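Local coordinates for protein lysyl oxidase (Pichia pastoris, PDB 1W7C) that probably oxidises primary amines, lysine side chains among them, to aldehydes, using a copper ion and a topaquinone made from one of its own tyrosines, at residues 606-611 against 635-640; 503-508 against 555-560; 591-596 against 627-632. One frame throughout, in Å; residues are numbered along the deposited sequence. Where two conformers were deposited one is given.

Interaction 1: 606-611 against 635-640. Unlike the reference sequence in segment 606-611: Thr610 (reference Glu). With CA (calcium ion), chain E.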
loop_
_atom_site.group_PDB
_atom_site.type_symbol
_atom_site.label_atom_id
_atom_site.label_comp_id
_atom_site.label_asym_id
_atom_site.label_seq_id
_atom_site.Cartn_x
_atom_site.Cartn_y
_atom_site.Cartn_z
ATOM N N LYS A 606 -5.146 -18.969 21.178
ATOM C CA LYS A 606 -4.980 -18.660 22.589
ATOM C C LYS A 606 -3.499 -18.623 22.912
ATOM O O LYS A 606 -2.777 -19.567 22.650
ATOM C CB LYS A 606 -5.747 -19.685 23.430
ATOM C CG LYS A 606 -5.527 -19.609 24.908
ATOM C CD LYS A 606 -6.256 -20.780 25.617
ATOM C CE LYS A 606 -6.018 -20.846 27.061
ATOM N NZ LYS A 606 -6.885 -21.886 27.609
ATOM N N HIS A 607 -3.065 -17.556 23.548
ATOM C CA HIS A 607 -1.666 -17.401 23.911
ATOM C C HIS A 607 -1.210 -18.545 24.799
ATOM O O HIS A 607 -1.894 -18.880 25.764
ATOM C CB HIS A 607 -1.418 -16.119 24.680
ATOM C CG HIS A 607 0.022 -15.932 25.039
ATOM N ND1 HIS A 607 0.587 -16.496 26.162
ATOM C CD2 HIS A 607 1.035 -15.379 24.342
ATOM C CE1 HIS A 607 1.889 -16.258 26.157
ATOM N NE2 HIS A 607 2.184 -15.550 25.074
ATOM N N LYS A 608 -0.052 -19.126 24.501
ATOM C CA LYS A 608 0.597 -20.102 25.389
ATOM C C LYS A 608 2.097 -19.906 25.333
ATOM O O LYS A 608 2.680 -19.686 24.273
ATOM C CB LYS A 608 0.264 -21.520 24.964
ATOM C CG LYS A 608 -1.211 -21.906 25.111
ATOM C CD LYS A 608 -1.532 -23.318 24.693
ATOM C CE LYS A 608 -2.998 -23.617 24.924
ATOM N NZ LYS A 608 -3.446 -24.963 24.523
ATOM N N ASP A 609 2.754 -20.038 26.488
ATOM C CA ASP A 609 4.212 -20.040 26.525
ATOM C C ASP A 609 4.801 -21.210 25.750
ATOM O O ASP A 609 5.929 -21.074 25.242
ATOM C CB ASP A 609 4.700 -20.086 27.961
ATOM C CG ASP A 609 4.379 -18.848 28.726
ATOM O OD1 ASP A 609 4.496 -17.711 28.205
ATOM O OD2 ASP A 609 4.043 -18.923 29.918
ATOM N N THR A 610 4.083 -22.322 25.674
ATOM C CA THR A 610 4.495 -23.480 24.878
ATOM C C THR A 610 4.298 -23.272 23.376
ATOM O O THR A 610 4.741 -24.080 22.594
ATOM C CB THR A 610 3.712 -24.728 25.300
ATOM O OG1 THR A 610 2.305 -24.428 25.261
ATOM C CG2 THR A 610 4.012 -25.157 26.711
ATOM N N GLU A 611 3.611 -22.198 22.996
ATOM C CA GLU A 611 3.385 -21.853 21.594
ATOM C C GLU A 611 4.085 -20.516 21.347
ATOM O O GLU A 611 3.500 -19.502 20.967
ATOM C CB GLU A 611 1.913 -21.905 21.252
ATOM C CG GLU A 611 1.351 -23.303 21.519
ATOM C CD GLU A 611 -0.105 -23.483 21.199
ATOM O OE1 GLU A 611 -0.798 -22.510 20.818
ATOM O OE2 GLU A 611 -0.588 -24.634 21.337
ATOM N N ASP A 635 -6.651 -26.102 18.117
ATOM C CA ASP A 635 -7.352 -27.194 18.804
ATOM C C ASP A 635 -8.661 -26.702 19.412
ATOM O O ASP A 635 -9.135 -27.191 20.431
ATOM C CB ASP A 635 -6.431 -27.919 19.798
ATOM C CG ASP A 635 -5.644 -26.992 20.683
ATOM O OD1 ASP A 635 -4.655 -27.473 21.302
ATOM O OD2 ASP A 635 -5.945 -25.802 20.819
ATOM N N ASP A 636 -9.303 -25.780 18.685
ATOM C CA ASP A 636 -10.695 -25.389 18.912
ATOM C C ASP A 636 -10.898 -24.735 20.273
ATOM O O ASP A 636 -12.006 -24.733 20.807
ATOM C CB ASP A 636 -11.631 -26.602 18.785
ATOM C CG ASP A 636 -13.080 -26.225 18.778
ATOM O OD1 ASP A 636 -13.412 -25.226 18.058
ATOM O OD2 ASP A 636 -13.957 -26.921 19.440
ATOM N N GLU A 637 -9.869 -24.111 20.794
ATOM C CA GLU A 637 -9.994 -23.496 22.103
ATOM C C GLU A 637 -10.815 -22.216 22.020
ATOM O O GLU A 637 -10.808 -21.530 21.008
ATOM C CB GLU A 637 -8.644 -23.230 22.744
ATOM C CG GLU A 637 -7.924 -24.509 23.156
ATOM C CD GLU A 637 -6.541 -24.259 23.716
ATOM O OE1 GLU A 637 -5.755 -23.573 23.044
ATOM O OE2 GLU A 637 -6.226 -24.776 24.814
ATOM N N SER A 638 -11.565 -21.940 23.061
ATOM C CA SER A 638 -12.317 -20.699 23.133
ATOM C C SER A 638 -11.389 -19.489 23.102
ATOM O O SER A 638 -10.369 -19.446 23.777
ATOM C CB SER A 638 -13.136 -20.629 24.416
ATOM O OG SER A 638 -13.836 -19.390 24.495
ATOM N N LEU A 639 -11.796 -18.510 22.316
ATOM C CA LEU A 639 -11.112 -17.220 22.252
ATOM C C LEU A 639 -12.000 -16.115 22.852
ATOM O O LEU A 639 -11.704 -14.934 22.734
ATOM C CB LEU A 639 -10.796 -16.863 20.796
ATOM C CG LEU A 639 -9.866 -17.830 20.055
ATOM C CD1 LEU A 639 -9.776 -17.410 18.586
ATOM C CD2 LEU A 639 -8.513 -17.938 20.692
ATOM N N ASP A 640 -13.111 -16.519 23.464
ATOM C CA ASP A 640 -14.148 -15.586 23.871
ATOM C C ASP A 640 -13.820 -15.055 25.279
ATOM O O ASP A 640 -14.310 -15.554 26.261
ATOM C CB ASP A 640 -15.503 -16.330 23.821
ATOM C CG ASP A 640 -16.685 -15.420 23.908
ATOM O OD1 ASP A 640 -16.501 -14.222 24.106
ATOM O OD2 ASP A 640 -17.859 -15.827 23.808
HETATM CA CA CA E . -4.946 -23.671 20.871
HETATM O O HOH W 1 -5.225 -24.199 27.631
HETATM O O HOH W 2 -3.251 -22.130 21.593
HETATM O O HOH W 3 -3.210 -25.154 21.669
#
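Asp635 and Lys608 meet through a metal-bound water at a calcium site near the surface of the copper amine oxidase enzyme domain. Asp635 binds the ion through OD2, 2.4 Å from the calcium, and turns OD1 to that water, which also donates to Glu611 OE2 and accepts from Lys608 NZ. A second bound water, Glu540 and the backbone oxygen of Phe633 help complete the coordination sphere. Glu637 divides its carboxylate: OE1 lies 2.3 Å from the calcium, while OE2 takes a salt bridge of 2.8 Å from Lys608 NZ on its syn side, 24° out of plane, with a weak second hydrogen bond from the same NZ to OE1. The two extended chains come from opposite directions, and the ammonium probably offsets some of the negative charge gathered round the metal. Lys606 runs across Glu637 at about a right angle, its CD 3.8 Å from Glu637 OE1; a water links Lys606 NZ to Glu637 OE2. At Ser638 an ST turn bends the chain, OG accepting from Asp640 N at 3.1 Å. Leu639 packs on the backbone of Lys606. With CG anti to the carbonyl carbon (chi1 -61°), it brings CD2 to within 3.6 Å of Lys606 N, the same N-H that binds Glu540 OE2.

Interaction 2: 503-508 against 555-560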
loop_
_atom_site.group_PDB
_atom_site.type_symbol
_atom_site.label_atom_id
_atom_site.label_comp_id
_atom_site.label_asym_id
_atom_site.label_seq_id
_atom_site.Cartn_x
_atom_site.Cartn_y
_atom_site.Cartn_z
ATOM N N THR A 503 -4.807 -8.210 28.697
ATOM C CA THR A 503 -4.679 -9.468 27.974
ATOM C C THR A 503 -5.982 -10.089 27.537
ATOM O O THR A 503 -6.052 -10.772 26.489
ATOM C CB THR A 503 -3.892 -10.519 28.792
ATOM O OG1 THR A 503 -4.541 -10.748 30.064
ATOM C CG2 THR A 503 -2.461 -10.115 29.051
ATOM N N LYS A 504 -7.022 -9.953 28.353
ATOM C CA LYS A 504 -8.269 -10.666 28.111
ATOM C C LYS A 504 -9.021 -9.944 26.996
ATOM O O LYS A 504 -9.501 -8.812 27.195
ATOM C CB LYS A 504 -9.140 -10.759 29.387
ATOM C CG LYS A 504 -10.339 -11.627 29.225
ATOM C CD LYS A 504 -11.287 -11.653 30.451
ATOM C CE LYS A 504 -12.494 -12.587 30.241
ATOM N NZ LYS A 504 -13.341 -12.646 31.462
ATOM N N ASN A 505 -9.113 -10.607 25.841
ATOM C CA ASN A 505 -9.603 -10.000 24.626
ATOM C C ASN A 505 -10.631 -10.905 23.938
ATOM O O ASN A 505 -10.899 -12.028 24.359
ATOM C CB ASN A 505 -8.431 -9.728 23.636
ATOM C CG ASN A 505 -7.455 -8.621 24.047
ATOM O OD1 ASN A 505 -6.462 -8.432 23.336
ATOM N ND2 ASN A 505 -7.726 -7.861 25.125
ATOM N N ARG A 506 -11.248 -10.348 22.886
ATOM C CA ARG A 506 -12.135 -11.078 21.977
ATOM C C ARG A 506 -11.711 -10.669 20.583
ATOM O O ARG A 506 -11.189 -9.579 20.393
ATOM C CB ARG A 506 -13.563 -10.632 22.180
ATOM C CG ARG A 506 -14.210 -11.132 23.327
ATOM C CD ARG A 506 -15.770 -11.092 23.187
ATOM N NE ARG A 506 -16.292 -11.464 24.464
ATOM C CZ ARG A 506 -16.300 -10.679 25.527
ATOM N NH1 ARG A 506 -16.026 -9.413 25.426
ATOM N NH2 ARG A 506 -16.753 -11.174 26.669
ATOM N N ALA A 507 -11.843 -11.553 19.625
ATOM C CA ALA A 507 -11.621 -11.222 18.237
ATOM C C ALA A 507 -12.973 -11.206 17.549
ATOM O O ALA A 507 -13.787 -12.088 17.738
ATOM C CB ALA A 507 -10.729 -12.254 17.577
ATOM N N SER A 508 -13.201 -10.174 16.740
ATOM C CA SER A 508 -14.478 -10.004 16.075
ATOM C C SER A 508 -14.293 -9.514 14.677
ATOM O O SER A 508 -13.222 -9.066 14.284
ATOM C CB SER A 508 -15.350 -9.009 16.826
ATOM O OG SER A 508 -14.814 -7.688 16.710
ATOM N N LEU A 555 -11.615 -6.645 10.701
ATOM C CA LEU A 555 -11.166 -7.589 11.747
ATOM C C LEU A 555 -10.612 -6.813 12.943
ATOM O O LEU A 555 -9.711 -5.983 12.814
ATOM C CB LEU A 555 -10.068 -8.512 11.237
ATOM C CG LEU A 555 -9.486 -9.515 12.240
ATOM C CD1 LEU A 555 -10.486 -10.494 12.682
ATOM C CD2 LEU A 555 -8.277 -10.221 11.629
ATOM N N LEU A 556 -11.136 -7.135 14.120
ATOM C CA LEU A 556 -10.782 -6.476 15.355
ATOM C C LEU A 556 -10.248 -7.437 16.404
ATOM O O LEU A 556 -10.773 -8.544 16.561
ATOM C CB LEU A 556 -11.984 -5.733 15.969
ATOM C CG LEU A 556 -12.719 -4.693 15.140
ATOM C CD1 LEU A 556 -13.903 -4.145 15.900
ATOM C CD2 LEU A 556 -11.774 -3.600 14.651
ATOM N N ILE A 557 -9.287 -6.950 17.187
ATOM C CA ILE A 557 -9.016 -7.465 18.499
ATOM C C ILE A 557 -9.557 -6.458 19.505
ATOM O O ILE A 557 -9.117 -5.319 19.555
ATOM C CB ILE A 557 -7.534 -7.734 18.724
ATOM C CG1 ILE A 557 -6.958 -8.672 17.639
ATOM C CG2 ILE A 557 -7.292 -8.270 20.144
ATOM C CD1 ILE A 557 -7.563 -10.026 17.517
ATOM N N GLU A 558 -10.547 -6.904 20.279
ATOM C CA GLU A 558 -11.250 -6.070 21.255
ATOM C C GLU A 558 -10.834 -6.424 22.679
ATOM O O GLU A 558 -10.573 -7.580 22.997
ATOM C CB GLU A 558 -12.773 -6.357 21.188
ATOM C CG GLU A 558 -13.435 -6.072 19.852
ATOM C CD GLU A 558 -14.919 -6.370 19.877
ATOM O OE1 GLU A 558 -15.457 -6.887 20.915
ATOM O OE2 GLU A 558 -15.607 -6.145 18.822
ATOM N N SER A 559 -10.807 -5.423 23.544
ATOM C CA SER A 559 -10.803 -5.702 24.978
ATOM C C SER A 559 -12.071 -6.491 25.321
ATOM O O SER A 559 -13.146 -6.144 24.858
ATOM C CB SER A 559 -10.819 -4.417 25.748
ATOM O OG SER A 559 -10.800 -4.694 27.145
ATOM N N ALA A 560 -11.960 -7.488 26.197
ATOM C CA ALA A 560 -13.136 -8.236 26.624
ATOM C C ALA A 560 -14.064 -7.391 27.485
ATOM O O ALA A 560 -15.287 -7.565 27.416
ATOM C CB ALA A 560 -12.760 -9.518 27.345
HETATM O O HOH W 4 -10.880 -7.145 29.425
HETATM O O HOH W 5 -15.318 -7.377 23.535
HETATM O O HOH W 6 -16.543 -9.864 29.244
#
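Arg506 and Ala560 are clasped at Ala560, where the chain turns a corner. The guanidinium sends NH1 to Ala560 O, 2.8 Å away, in the carbonyl plane and on a lone pair, while Ala560 CB lies over one face of the group. Two waters sit at its edge, one tying NH1 to Glu558 OE1 and Ser559 O, and NE is paired with Asp640, so the group is gripped on several sides. Glu558 projects from the same side of the sheet as Arg506, Ser508 and Leu556. Ser508 has two conformers; in one, a chi1 of 69° sets OG between the backbone N and the carbonyl carbon, within 2.7 Å of Glu558 OE2 and above the carboxylate plane, a bond that is therefore not certain for both copies; Arg534 holds OE1 of that carboxylate. On the reverse side Ala507 CB rests 3.9 Å from Ile557 CD1, among apolar neighbours that include Leu604. Asn505 crosses Ile557 at about a right angle, OD1 near CG2 but hydrogen-bonded to Val500 N. Its ND2 comes down on Lys504 O from above the carbonyl plane, whereas Ala560 N approaches that oxygen from the opposite face at 3.0 Å. Lys504 CG lies 3.7 Å from Ala560 CB, alongside the corner. Reciprocal backbone bonds join Arg506 with Glu558, such as Glu558 N to Arg506 O at 2.8 Å, and Ser508 with Leu556; between these pairs Ala507 CA makes a CA-H...O contact with Leu556 O at 3.3 Å. The N-to-C directions of strands 504-508 and 555-559 differ by 152°. Strand 504-518 also pairs with 526-536 and 642-654, and 553-559 with 569-576: this is twisted antiparallel pairing of the kind that builds the large beta-sandwich of the copper amine oxidase enzyme domain.

Interaction 3: 591-596 against 627-632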
loop_
_atom_site.group_PDB
_atom_site.type_symbol
_atom_site.label_atom_id
_atom_site.label_comp_id
_atom_site.label_asym_id
_atom_site.label_seq_id
_atom_site.Cartn_x
_atom_site.Cartn_y
_atom_site.Cartn_z
ATOM N N GLY A 591 7.627 -29.717 1.964
ATOM C CA GLY A 591 7.214 -29.116 3.227
ATOM C C GLY A 591 5.868 -29.614 3.711
ATOM O O GLY A 591 4.895 -28.860 3.747
ATOM N N PRO A 592 5.768 -30.919 3.979
ATOM C CA PRO A 592 4.472 -31.512 4.327
ATOM C C PRO A 592 3.875 -30.930 5.608
ATOM O O PRO A 592 2.693 -30.588 5.644
ATOM C CB PRO A 592 4.798 -33.007 4.473
ATOM C CG PRO A 592 6.072 -33.194 3.687
ATOM C CD PRO A 592 6.830 -31.937 3.944
ATOM N N GLU A 593 4.692 -30.822 6.645
ATOM C CA GLU A 593 4.219 -30.380 7.951
ATOM C C GLU A 593 5.052 -29.252 8.547
ATOM O O GLU A 593 4.794 -28.844 9.669
ATOM C CB GLU A 593 4.193 -31.546 8.943
ATOM C CG GLU A 593 3.356 -32.733 8.526
ATOM C CD GLU A 593 1.850 -32.500 8.452
ATOM O OE1 GLU A 593 1.161 -33.350 7.831
ATOM O OE2 GLU A 593 1.365 -31.469 8.975
ATOM N N THR A 594 6.044 -28.756 7.801
ATOM C CA THR A 594 7.039 -27.865 8.351
ATOM C C THR A 594 6.666 -26.393 8.375
ATOM O O THR A 594 7.355 -25.607 9.041
ATOM C CB THR A 594 8.326 -27.985 7.570
ATOM O OG1 THR A 594 8.043 -27.785 6.183
ATOM C CG2 THR A 594 8.966 -29.384 7.704
ATOM N N GLN A 595 5.631 -25.992 7.654
ATOM C CA GLN A 595 5.285 -24.585 7.421
ATOM C C GLN A 595 3.768 -24.423 7.340
ATOM O O GLN A 595 3.254 -23.701 6.476
ATOM C CB GLN A 595 5.945 -24.062 6.156
ATOM C CG GLN A 595 7.443 -24.243 6.097
ATOM C CD GLN A 595 8.201 -23.429 7.100
ATOM O OE1 GLN A 595 7.623 -22.641 7.866
ATOM N NE2 GLN A 595 9.544 -23.531 7.046
ATOM N N ASN A 596 3.038 -25.053 8.261
ATOM C CA ASN A 596 1.583 -25.140 8.155
ATOM C C ASN A 596 0.800 -23.852 8.448
ATOM O O ASN A 596 -0.380 -23.785 8.246
ATOM C CB ASN A 596 1.076 -26.273 9.029
ATOM C CG ASN A 596 1.394 -27.645 8.484
ATOM O OD1 ASN A 596 1.499 -27.828 7.258
ATOM N ND2 ASN A 596 1.435 -28.640 9.382
ATOM N N PRO A 627 9.988 -30.064 14.887
ATOM C CA PRO A 627 9.902 -29.549 16.256
ATOM C C PRO A 627 8.626 -28.778 16.524
ATOM O O PRO A 627 7.968 -29.059 17.547
ATOM C CB PRO A 627 11.174 -28.728 16.408
ATOM C CG PRO A 627 12.152 -29.438 15.537
ATOM C CD PRO A 627 11.335 -29.866 14.318
ATOM N N VAL A 628 8.247 -27.877 15.613
ATOM C CA VAL A 628 6.970 -27.188 15.687
ATOM C C VAL A 628 6.140 -27.507 14.448
ATOM O O VAL A 628 6.548 -27.208 13.301
ATOM C CB VAL A 628 7.158 -25.671 15.826
ATOM C CG1 VAL A 628 5.806 -24.953 15.646
ATOM C CG2 VAL A 628 7.749 -25.322 17.185
ATOM N N ASN A 629 4.981 -28.106 14.699
ATOM C CA ASN A 629 3.930 -28.208 13.716
ATOM C C ASN A 629 2.878 -27.190 14.120
ATOM O O ASN A 629 2.216 -27.358 15.128
ATOM C CB ASN A 629 3.368 -29.612 13.671
ATOM C CG ASN A 629 2.309 -29.774 12.582
ATOM O OD1 ASN A 629 1.614 -28.809 12.241
ATOM N ND2 ASN A 629 2.173 -30.985 12.044
ATOM N N PHE A 630 2.772 -26.114 13.343
ATOM C CA PHE A 630 1.891 -25.005 13.686
ATOM C C PHE A 630 0.445 -25.468 13.906
ATOM O O PHE A 630 -0.273 -24.879 14.684
ATOM C CB PHE A 630 1.964 -23.943 12.608
ATOM C CG PHE A 630 1.033 -22.773 12.821
ATOM C CD1 PHE A 630 1.377 -21.758 13.689
ATOM C CD2 PHE A 630 -0.194 -22.719 12.180
ATOM C CE1 PHE A 630 0.553 -20.664 13.889
ATOM C CE2 PHE A 630 -1.033 -21.616 12.377
ATOM C CZ PHE A 630 -0.670 -20.619 13.255
ATOM N N ASN A 631 0.003 -26.487 13.164
ATOM C CA ASN A 631 -1.358 -26.926 13.283
ATOM C C ASN A 631 -1.691 -27.458 14.677
ATOM O O ASN A 631 -2.853 -27.494 15.037
ATOM C CB ASN A 631 -1.659 -28.001 12.229
ATOM C CG ASN A 631 -1.845 -27.430 10.843
ATOM O OD1 ASN A 631 -1.960 -26.196 10.675
ATOM N ND2 ASN A 631 -1.823 -28.303 9.834
ATOM N N ALA A 632 -0.676 -27.823 15.469
ATOM C CA ALA A 632 -0.907 -28.262 16.839
ATOM C C ALA A 632 -1.516 -27.140 17.694
ATOM O O ALA A 632 -2.150 -27.399 18.720
ATOM C CB ALA A 632 0.377 -28.774 17.466
HETATM O O HOH W 7 4.118 -26.299 10.681
HETATM O O HOH W 8 -0.841 -31.207 10.304
HETATM O O HOH W 9 -1.817 -27.964 6.883
#
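The carboxylate of Glu593 is met on opposite faces by two amides: Asn629 ND2 comes to OE2 from above one face at 3.2 Å, and Asn596 ND2 reaches the same oxygen at 2.9 Å from the other, nearer the plane and on the anti side. The Asn629 amide is in turn bracketed at OD1, the acceptor of an Asx turn that leads into the 3-10 segment 630-632. Asn596 ND2, a second donor from outside the turn, reaches Asn629 OD1 over 2.9 Å, standing 42° above the carbonyl plane, and Asn631 N closes the turn from the opposite face at 3.0 Å. CG of Asn629 lies trans to the backbone N (chi1 -177°), which swings the amide across to face both Glu593 and Asn596, ND2 to the one and OD1 to the other. The amides of Asn596 and Asn631 are nearly parallel, 11° apart, with Asn596 CB 3.6 Å from Asn631 CG; Asn631 OD1 is held by Arg599. A leucine in place of Asn629 would probably leave the Asn631 N-H without its turn acceptor and Glu593 OE2 short of one donor. Thus two loops of the enzyme domain are sewn together by polar groups. One water also joins the two backbones, donating to Glu593 O and accepting from Asn596 N and from Phe630 N, the last 3.0 Å away.

All three contacts belong to the copper amine oxidase enzyme domain. Along the chain interaction 2 closes before the others open, while interactions 1 and 3 interleave: 591-596, 606-611, 627-632, 635-640. The centres of interactions 1 and 2 are about 14 Å apart, and a salt bridge from Asp640 to Arg506 ties the calcium-site loop to the paired strands 504-518 and 553-559. Interaction 3 centres about 17 Å from interaction 1; Phe633, close after 627-632, lends its backbone oxygen to the calcium. Interactions 2 and 3 do not touch, their nearest atoms being about 13 Å apart. The long loop between strands 602-606 and 642-654 is therefore anchored at several points, with the calcium site between sheet and loop contacts.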